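PDB 4Z9N: amino acid ABC transporter, periplasmic amino acid-binding protein from Brucella ovis, which binds glutathione in its ligand pocket and probably delivers it, or related solutes, to an ABC import system. Local coordinates for residues D[23-28]-D[39-44]; D[47-52]-D[84-89]; D[287-290]-D[294-297]. All blocks are in the same frame, centred on the assembly; numbering follows the deposited sequence.

Interaction 1. Residues D[23-28]-D[39-44]. With GSH (glutathione), chain U.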
loop_
_atom_site.group_PDB
_atom_site.type_symbol
_atom_site.label_atom_id
_atom_site.label_comp_id
_atom_site.label_asym_id
_atom_site.label_seq_id
_atom_site.Cartn_x
_atom_site.Cartn_y
_atom_site.Cartn_z
ATOM N N CYS D 23 7.925 -8.552 -20.403
ATOM C CA CYS D 23 6.960 -7.631 -19.771
ATOM C C CYS D 23 5.754 -7.259 -20.626
ATOM O O CYS D 23 5.893 -6.930 -21.812
ATOM C CB CYS D 23 7.666 -6.337 -19.381
ATOM S SG CYS D 23 8.989 -6.560 -18.196
ATOM N N GLY D 24 4.569 -7.284 -20.025
ATOM C CA GLY D 24 3.399 -6.759 -20.701
ATOM C C GLY D 24 3.287 -5.250 -20.523
ATOM O O GLY D 24 3.229 -4.758 -19.388
ATOM N N VAL D 25 3.250 -4.513 -21.634
ATOM C CA VAL D 25 3.181 -3.051 -21.587
ATOM C C VAL D 25 2.110 -2.526 -22.537
ATOM O O VAL D 25 1.432 -3.299 -23.214
ATOM C CB VAL D 25 4.550 -2.403 -21.900
ATOM C CG1 VAL D 25 5.599 -2.828 -20.873
ATOM C CG2 VAL D 25 5.024 -2.768 -23.299
ATOM N N ASN D 26 1.974 -1.201 -22.572
ATOM C CA ASN D 26 0.969 -0.536 -23.391
ATOM C C ASN D 26 1.278 -0.708 -24.882
ATOM O O ASN D 26 2.424 -0.976 -25.256
ATOM C CB ASN D 26 0.902 0.949 -23.022
ATOM C CG ASN D 26 -0.439 1.559 -23.338
ATOM O OD1 ASN D 26 -0.749 1.808 -24.511
ATOM N ND2 ASN D 26 -1.242 1.835 -22.298
ATOM N N THR D 27 0.269 -0.585 -25.744
ATOM C CA THR D 27 0.561 -0.571 -27.181
ATOM C C THR D 27 1.221 0.754 -27.576
ATOM O O THR D 27 1.948 0.826 -28.569
ATOM C CB THR D 27 -0.695 -0.776 -28.033
ATOM O OG1 THR D 27 -1.614 0.286 -27.773
ATOM C CG2 THR D 27 -1.344 -2.095 -27.692
ATOM N N GLY D 28 0.952 1.807 -26.817
ATOM C CA GLY D 28 1.508 3.109 -27.133
ATOM C C GLY D 28 0.821 4.265 -26.438
ATOM O O GLY D 28 -0.203 4.773 -26.907
ATOM N N GLY D 39 11.411 0.324 -32.614
ATOM C CA GLY D 39 10.866 -0.614 -31.655
ATOM C C GLY D 39 11.549 -0.567 -30.299
ATOM O O GLY D 39 11.411 -1.504 -29.503
ATOM N N GLU D 40 12.274 0.516 -30.027
ATOM C CA GLU D 40 12.853 0.732 -28.693
ATOM C C GLU D 40 11.823 1.398 -27.782
ATOM O O GLU D 40 11.140 2.334 -28.194
ATOM C CB GLU D 40 14.122 1.579 -28.773
ATOM C CG GLU D 40 15.269 0.862 -29.466
ATOM C CD GLU D 40 15.667 -0.418 -28.742
ATOM O OE1 GLU D 40 15.807 -0.377 -27.498
ATOM O OE2 GLU D 40 15.806 -1.471 -29.412
ATOM N N TRP D 41 11.719 0.919 -26.549
ATOM C CA TRP D 41 10.659 1.362 -25.653
ATOM C C TRP D 41 11.134 2.359 -24.600
ATOM O O TRP D 41 12.243 2.252 -24.079
ATOM C CB TRP D 41 10.023 0.149 -24.966
ATOM C CG TRP D 41 9.181 -0.672 -25.898
ATOM C CD1 TRP D 41 9.609 -1.645 -26.768
ATOM C CD2 TRP D 41 7.764 -0.574 -26.072
ATOM N NE1 TRP D 41 8.532 -2.163 -27.463
ATOM C CE2 TRP D 41 7.393 -1.521 -27.052
ATOM C CE3 TRP D 41 6.768 0.219 -25.483
ATOM C CZ2 TRP D 41 6.066 -1.690 -27.463
ATOM C CZ3 TRP D 41 5.451 0.044 -25.890
ATOM C CH2 TRP D 41 5.115 -0.897 -26.874
ATOM N N SER D 42 10.275 3.326 -24.291
ATOM C CA SER D 42 10.526 4.250 -23.195
ATOM C C SER D 42 9.206 4.613 -22.521
ATOM O O SER D 42 8.127 4.393 -23.084
ATOM C CB SER D 42 11.237 5.515 -23.684
ATOM O OG SER D 42 10.395 6.275 -24.529
ATOM N N GLY D 43 9.307 5.174 -21.323
ATOM C CA GLY D 43 8.140 5.547 -20.540
ATOM C C GLY D 43 8.258 5.204 -19.055
ATOM O O GLY D 43 9.187 4.510 -18.630
ATOM N N PHE D 44 7.303 5.699 -18.271
ATOM C CA PHE D 44 7.271 5.515 -16.816
ATOM C C PHE D 44 7.113 4.033 -16.449
ATOM O O PHE D 44 7.889 3.500 -15.647
ATOM C CB PHE D 44 6.126 6.348 -16.217
ATOM C CG PHE D 44 6.014 6.282 -14.709
ATOM C CD1 PHE D 44 6.716 7.170 -13.905
ATOM C CD2 PHE D 44 5.166 5.357 -14.102
ATOM C CE1 PHE D 44 6.600 7.123 -12.513
ATOM C CE2 PHE D 44 5.038 5.313 -12.701
ATOM C CZ PHE D 44 5.761 6.200 -11.916
HETATM N N1 GSH U . -6.527 2.153 -15.672
HETATM C CA1 GSH U . -7.693 1.748 -16.459
HETATM C C1 GSH U . -7.867 0.237 -16.324
HETATM O O11 GSH U . -8.900 -0.306 -16.805
HETATM O O12 GSH U . -6.990 -0.467 -15.751
HETATM C CB1 GSH U . -7.527 2.081 -17.951
HETATM C CG1 GSH U . -6.283 1.348 -18.490
HETATM C CD1 GSH U . -6.263 1.468 -20.009
HETATM O OE1 GSH U . -6.226 0.507 -20.715
HETATM N N2 GSH U . -6.279 2.792 -20.583
HETATM C CA2 GSH U . -6.285 2.901 -22.030
HETATM C C2 GSH U . -5.016 2.310 -22.662
HETATM O O2 GSH U . -4.007 2.117 -22.064
HETATM C CB2 GSH U . -6.565 4.346 -22.457
HETATM S SG2 GSH U . -5.176 5.455 -22.090
HETATM N N3 GSH U . -5.108 1.932 -24.056
HETATM C CA3 GSH U . -3.967 1.364 -24.721
HETATM C C3 GSH U . -4.402 0.067 -25.404
HETATM O O31 GSH U . -3.624 -0.464 -26.239
HETATM O O32 GSH U . -5.517 -0.472 -25.125
#

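Interaction 2. Residues D[47-52]-D[84-89]. With GSH (glutathione), chain U.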
loop_
_atom_site.group_PDB
_atom_site.type_symbol
_atom_site.label_atom_id
_atom_site.label_comp_id
_atom_site.label_asym_id
_atom_site.label_seq_id
_atom_site.Cartn_x
_atom_site.Cartn_y
_atom_site.Cartn_z
ATOM N N ASP D 47 10.187 2.062 -17.636
ATOM C CA ASP D 47 11.341 2.133 -16.741
ATOM C C ASP D 47 11.157 1.212 -15.527
ATOM O O ASP D 47 12.130 0.681 -14.986
ATOM C CB ASP D 47 11.608 3.571 -16.260
ATOM C CG ASP D 47 12.351 4.415 -17.290
ATOM O OD1 ASP D 47 12.370 5.653 -17.124
ATOM O OD2 ASP D 47 12.888 3.852 -18.275
ATOM N N TYR D 48 9.914 1.030 -15.092
ATOM C CA TYR D 48 9.641 0.107 -13.988
ATOM C C TYR D 48 10.016 -1.317 -14.401
ATOM O O TYR D 48 10.584 -2.069 -13.614
ATOM C CB TYR D 48 8.167 0.178 -13.554
ATOM C CG TYR D 48 8.005 0.848 -12.204
ATOM C CD1 TYR D 48 8.004 2.240 -12.089
ATOM C CD2 TYR D 48 7.909 0.095 -11.040
ATOM C CE1 TYR D 48 7.890 2.856 -10.859
ATOM C CE2 TYR D 48 7.810 0.714 -9.790
ATOM C CZ TYR D 48 7.798 2.091 -9.718
ATOM O OH TYR D 48 7.677 2.704 -8.486
ATOM N N CYS D 49 9.686 -1.683 -15.635
ATOM C CA CYS D 49 10.110 -2.975 -16.187
ATOM C C CYS D 49 11.618 -3.102 -16.188
ATOM O O CYS D 49 12.175 -4.137 -15.807
ATOM C CB CYS D 49 9.615 -3.157 -17.614
ATOM S SG CYS D 49 7.841 -3.190 -17.788
ATOM N N ARG D 50 12.275 -2.044 -16.642
ATOM C CA ARG D 50 13.726 -2.045 -16.690
ATOM C C ARG D 50 14.315 -2.092 -15.284
ATOM O O ARG D 50 15.426 -2.592 -15.091
ATOM C CB ARG D 50 14.252 -0.821 -17.441
ATOM C CG ARG D 50 13.768 -0.712 -18.891
ATOM C CD ARG D 50 14.695 0.203 -19.696
ATOM N NE ARG D 50 14.182 0.435 -21.040
ATOM C CZ ARG D 50 14.365 -0.394 -22.065
ATOM N NH1 ARG D 50 15.052 -1.518 -21.913
ATOM N NH2 ARG D 50 13.847 -0.100 -23.248
ATOM N N ALA D 51 13.586 -1.560 -14.308
ATOM C CA ALA D 51 14.055 -1.609 -12.919
ATOM C C ALA D 51 14.111 -3.056 -12.416
ATOM O O ALA D 51 15.063 -3.456 -11.735
ATOM C CB ALA D 51 13.154 -0.747 -11.993
ATOM N N VAL D 52 13.096 -3.838 -12.756
ATOM C CA VAL D 52 13.071 -5.241 -12.375
ATOM C C VAL D 52 14.185 -5.989 -13.094
ATOM O O VAL D 52 14.884 -6.800 -12.490
ATOM C CB VAL D 52 11.700 -5.858 -12.662
ATOM C CG1 VAL D 52 11.700 -7.345 -12.370
ATOM C CG2 VAL D 52 10.641 -5.147 -11.821
ATOM N N VAL D 84 5.301 -10.257 -15.990
ATOM C CA VAL D 84 4.765 -9.157 -15.186
ATOM C C VAL D 84 4.011 -8.209 -16.117
ATOM O O VAL D 84 4.331 -8.102 -17.307
ATOM C CB VAL D 84 5.895 -8.403 -14.408
ATOM C CG1 VAL D 84 6.894 -7.768 -15.371
ATOM C CG2 VAL D 84 5.320 -7.358 -13.424
ATOM N N LEU D 85 2.990 -7.554 -15.577
ATOM C CA LEU D 85 2.202 -6.582 -16.320
ATOM C C LEU D 85 2.330 -5.230 -15.649
ATOM O O LEU D 85 1.905 -5.060 -14.512
ATOM C CB LEU D 85 0.731 -7.005 -16.384
ATOM C CG LEU D 85 -0.226 -6.038 -17.075
ATOM C CD1 LEU D 85 0.022 -6.006 -18.603
ATOM C CD2 LEU D 85 -1.686 -6.452 -16.786
ATOM N N ILE D 86 2.949 -4.283 -16.340
ATOM C CA ILE D 86 3.135 -2.945 -15.803
ATOM C C ILE D 86 2.615 -2.019 -16.878
ATOM O O ILE D 86 3.317 -1.708 -17.821
ATOM C CB ILE D 86 4.589 -2.671 -15.441
ATOM C CG1 ILE D 86 5.080 -3.756 -14.487
ATOM C CG2 ILE D 86 4.705 -1.299 -14.745
ATOM C CD1 ILE D 86 6.536 -3.627 -14.066
ATOM N N ARG D 87 1.355 -1.621 -16.753
ATOM C CA ARG D 87 0.657 -1.040 -17.889
ATOM C C ARG D 87 -0.587 -0.289 -17.440
ATOM O O ARG D 87 -1.697 -0.666 -17.808
ATOM C CB ARG D 87 0.298 -2.157 -18.893
ATOM C CG ARG D 87 -0.413 -1.712 -20.183
ATOM C CD ARG D 87 -1.451 -2.738 -20.591
ATOM N NE ARG D 87 -2.355 -2.266 -21.644
ATOM C CZ ARG D 87 -3.385 -1.450 -21.424
ATOM N NH1 ARG D 87 -3.608 -0.973 -20.204
ATOM N NH2 ARG D 87 -4.171 -1.083 -22.434
ATOM N N ASN D 88 -0.387 0.780 -16.665
ATOM C CA ASN D 88 -1.469 1.690 -16.253
ATOM C C ASN D 88 -2.759 0.927 -15.947
ATOM O O ASN D 88 -3.840 1.318 -16.369
ATOM C CB ASN D 88 -1.721 2.812 -17.326
ATOM C CG ASN D 88 -1.919 2.285 -18.774
ATOM O OD1 ASN D 88 -1.010 1.703 -19.384
ATOM N ND2 ASN D 88 -3.099 2.561 -19.345
ATOM N N THR D 89 -2.609 -0.153 -15.182
ATOM C CA THR D 89 -3.680 -1.102 -14.911
ATOM C C THR D 89 -4.162 -0.986 -13.467
ATOM O O THR D 89 -3.407 -1.204 -12.514
ATOM C CB THR D 89 -3.217 -2.539 -15.198
ATOM O OG1 THR D 89 -3.075 -2.746 -16.617
ATOM C CG2 THR D 89 -4.181 -3.538 -14.605
HETATM N N1 GSH U . -6.527 2.153 -15.672
HETATM C CA1 GSH U . -7.693 1.748 -16.459
HETATM C C1 GSH U . -7.867 0.237 -16.324
HETATM O O11 GSH U . -8.900 -0.306 -16.805
HETATM O O12 GSH U . -6.990 -0.467 -15.751
HETATM C CB1 GSH U . -7.527 2.081 -17.951
HETATM C CG1 GSH U . -6.283 1.348 -18.490
HETATM C CD1 GSH U . -6.263 1.468 -20.009
HETATM O OE1 GSH U . -6.226 0.507 -20.715
HETATM N N2 GSH U . -6.279 2.792 -20.583
HETATM C CA2 GSH U . -6.285 2.901 -22.030
HETATM C C2 GSH U . -5.016 2.310 -22.662
HETATM O O2 GSH U . -4.007 2.117 -22.064
HETATM C CB2 GSH U . -6.565 4.346 -22.457
HETATM S SG2 GSH U . -5.176 5.455 -22.090
HETATM N N3 GSH U . -5.108 1.932 -24.056
HETATM C CA3 GSH U . -3.967 1.364 -24.721
HETATM C C3 GSH U . -4.402 0.067 -25.404
HETATM O O31 GSH U . -3.624 -0.464 -26.239
HETATM O O32 GSH U . -5.517 -0.472 -25.125
#

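Interaction 3. Residues D[287-290]-D[294-297]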
loop_
_atom_site.group_PDB
_atom_site.type_symbol
_atom_site.label_atom_id
_atom_site.label_comp_id
_atom_site.label_asym_id
_atom_site.label_seq_id
_atom_site.Cartn_x
_atom_site.Cartn_y
_atom_site.Cartn_z
ATOM N N LYS D 287 21.415 2.305 -10.583
ATOM C CA LYS D 287 22.296 2.487 -11.731
ATOM C C LYS D 287 21.539 2.332 -13.047
ATOM O O LYS D 287 21.793 3.061 -14.014
ATOM C CB LYS D 287 23.457 1.495 -11.676
ATOM C CG LYS D 287 24.451 1.797 -10.568
ATOM C CD LYS D 287 25.858 1.468 -10.973
ATOM C CE LYS D 287 26.831 1.831 -9.853
ATOM N NZ LYS D 287 28.078 1.008 -9.881
ATOM N N GLY D 288 20.601 1.389 -13.071
ATOM C CA GLY D 288 19.862 1.086 -14.283
ATOM C C GLY D 288 18.839 2.130 -14.693
ATOM O O GLY D 288 18.715 2.447 -15.878
ATOM N N VAL D 289 18.101 2.669 -13.723
ATOM C CA VAL D 289 16.960 3.533 -14.038
ATOM C C VAL D 289 16.853 4.764 -13.124
ATOM O O VAL D 289 16.004 5.624 -13.351
ATOM C CB VAL D 289 15.636 2.731 -13.985
ATOM C CG1 VAL D 289 15.601 1.638 -15.085
ATOM C CG2 VAL D 289 15.433 2.130 -12.600
ATOM N N GLY D 290 17.705 4.856 -12.109
ATOM C CA GLY D 290 17.606 5.931 -11.131
ATOM C C GLY D 290 16.505 5.661 -10.115
ATOM O O GLY D 290 15.893 4.591 -10.139
ATOM N N GLU D 294 13.327 10.170 -10.157
ATOM C CA GLU D 294 13.997 10.312 -11.434
ATOM C C GLU D 294 13.184 9.681 -12.564
ATOM O O GLU D 294 13.124 10.240 -13.662
ATOM C CB GLU D 294 15.394 9.710 -11.372
ATOM C CG GLU D 294 16.313 10.404 -10.367
ATOM C CD GLU D 294 17.729 9.910 -10.484
ATOM O OE1 GLU D 294 18.510 10.512 -11.271
ATOM O OE2 GLU D 294 18.063 8.918 -9.806
ATOM N N ILE D 295 12.550 8.540 -12.289
ATOM C CA ILE D 295 11.687 7.887 -13.265
ATOM C C ILE D 295 10.483 8.773 -13.545
ATOM O O ILE D 295 10.085 8.948 -14.699
ATOM C CB ILE D 295 11.241 6.489 -12.777
ATOM C CG1 ILE D 295 12.446 5.550 -12.674
ATOM C CG2 ILE D 295 10.184 5.895 -13.701
ATOM C CD1 ILE D 295 12.112 4.234 -11.972
ATOM N N PHE D 296 9.917 9.340 -12.484
ATOM C CA PHE D 296 8.758 10.222 -12.607
ATOM C C PHE D 296 9.102 11.435 -13.466
ATOM O O PHE D 296 8.426 11.734 -14.446
ATOM C CB PHE D 296 8.264 10.672 -11.216
ATOM C CG PHE D 296 6.913 11.331 -11.230
ATOM C CD1 PHE D 296 6.767 12.637 -11.668
ATOM C CD2 PHE D 296 5.785 10.643 -10.798
ATOM C CE1 PHE D 296 5.523 13.243 -11.690
ATOM C CE2 PHE D 296 4.541 11.245 -10.812
ATOM C CZ PHE D 296 4.407 12.542 -11.263
ATOM N N GLU D 297 10.173 12.134 -13.105
ATOM C CA GLU D 297 10.479 13.392 -13.766
ATOM C C GLU D 297 10.829 13.268 -15.250
ATOM O O GLU D 297 10.399 14.097 -16.057
ATOM C CB GLU D 297 11.617 14.089 -13.021
ATOM C CG GLU D 297 11.132 14.727 -11.726
ATOM C CD GLU D 297 10.008 15.726 -11.974
ATOM O OE1 GLU D 297 10.154 16.546 -12.902
ATOM O OE2 GLU D 297 8.983 15.694 -11.263
#

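Interaction 1. Residues D[23-28]-D[39-44]
Trp41 reaches from the short strand 41-42 to Val25 of strand 21-25, whose CG2 methyl covers one face of its six-membered ring. From CB, the side chain leaves with CG beside the backbone N and anti to the carbonyl carbon (chi1 -72°), which carries the indole across to the 23-28 segment. The benzene end does the touching: Val25 CG2 is offset toward the rim, nearest CZ3 (3.8 Å) and CH2 of Trp41. The methyl lies 4.0 Å from the centre of that ring and 17° off its normal, a CH-pi contact. Farther out, Trp41 CH2 comes 3.1 Å from Asn26 O, which approaches obliquely, and more distantly meets Thr27 O. A branched valine suits this spot because one methyl can rest on the indole while the backbone stays in the sheet; Phe65 also meets the Trp41 ring.

Just past Val25 the chain turns polar and enters the ligand pocket. Asn26 OD1 accepts the N-H of Gly28 on a lone pair, nearly straight (171°), forming an Asx turn. Asn26 ND2 donates to glutathione O2 at 2.8 Å and also bonds Asn88 OD1, so Gly28 N and Asn88 OD1 together set the amide's rotation. Thr27 OG1 donates to the ligand's carboxylate oxygen O31 at 2.6 Å. Loops that follow the sheet strands probably line the cleft here, as in other family 3 solute-binding proteins. Apolar packing on the indole and directional bonds to the ligand thus belong to one short segment, and the packing probably helps keep its shape.

Interaction 2. Residues D[47-52]-D[84-89]
Ile86 pushes its side chain against helix 44-57, between Tyr48 and Cys49, and this is the tight part of the contact. Its two branches divide the work: CG2 meets Tyr48 CB at 3.9 Å, while CD1 at the end of the other branch lies 4.0 Å from Cys49 SG. With CG1 beside the backbone N (chi1 -55°) and the chain extended beyond it, CD1 reaches the helix backbone near Cys49 N as well. A beta-branched isoleucine can cover two successive helix residues at once, and the small thiol of Cys49 is consistent with the close approach, 7.0 Å between Cys49 CA and Ile86 CA. The Tyr48 ring leads away from Ile86, and its hydroxyl is hydrogen-bonded to His232.

Packing is looser toward Val52 and Val84, which point into the interface but come no closer than 4.9 Å (Val52 CG2 to Ile86 CD1). Beyond Ile86 the 84-89 segment runs away from helix 44-57 to the ligand, probably lining the cleft as in related family 3 binding proteins. The Arg87 guanidinium meets glutathione OE1 at its edge, with NH1 and NH2 both donating to that oxygen at 3.1 Å, while NE is held by Leu68 O. Asn88 accepts the ligand's amino group N1 on its backbone O at 2.9 Å and gives ND2 to ligand O2 at 2.9 Å, nearly straight at 164°. Thr89 OG1 bonds back to Arg87 O from above the carbonyl plane, and Arg73 bonds the same hydroxyl.

Strand 84-85, only weakly bonded, lies beside strand 21-25, and Leu85 also bonds Thr216 of strand 211-218; helix 44-57 packs on the sheet through Cys49, and helix 222-240 meets that helix through Tyr48, Ala51 and Val52.

Interaction 3. Residues D[287-290]-D[294-297]
Val289 and Ile295 bring their methyl ends together where helix 281-289 gives way to helix 292-299. Val289 CG2 occupies the position between its backbone N and carbonyl carbon, and from there it meets Ile295 CD1 at 4.0 Å, the two side chains meeting at a slant. Ile295 starts out to one side of the facing segment, but with CG1 beside its own N (chi1 -65°) and CD1 extended (chi2 170°) its tip swings nearer. On the way Ile295 CG1 passes 3.6 Å from Val289 O, a carbonyl that is bonded to Arg298. Two beta-branched residues suit this seam, filling it with apolar bulk that continues onto Ala51 and Leu235.

Glu294 behaves differently. Its chain runs out extended, chi2 -172°, and the carboxylate turns so that OE2 lies against the turn. That oxygen is hydrogen-bonded to the backbone N of Gln245, so the carboxylate bonds to the loop there while brushing the glycine. Gly290 leaves the helical conformation with positive phi and, with no side chain, leaves Glu294 OE2 room to come to 3.3 Å from its CA.

The contact joins the C-terminal helices 281-289 and 292-299 to helices 44-57 and 222-240. Its chemistry is split between an apolar seam facing those helices and a carboxylate with Gln245 N among its partners, which probably helps offset its charge.

The three contacts come in series along the chain. Interactions 1 and 2 lie 9 Å apart, centre to centre, and share one parallel sheet, in which strands 21-25 and 84-85 are neighbours; strand 41-42 of the first leads into helix 44-57 of the second. Both touch glutathione, and Asn26 and Asn88 are bonded to one another, so the two contacts meet directly at the ligand site. Interaction 3, 13 Å from interaction 2 and 16 Å from interaction 1 between centres, belongs to the C-terminal helices. It packs on helix 44-57 through Phe44, Asp47, Arg50 and Ala51, thereby joining that C-terminal part to the helix that covers the parallel sheet of strands 63-67, 21-25 and 84-85.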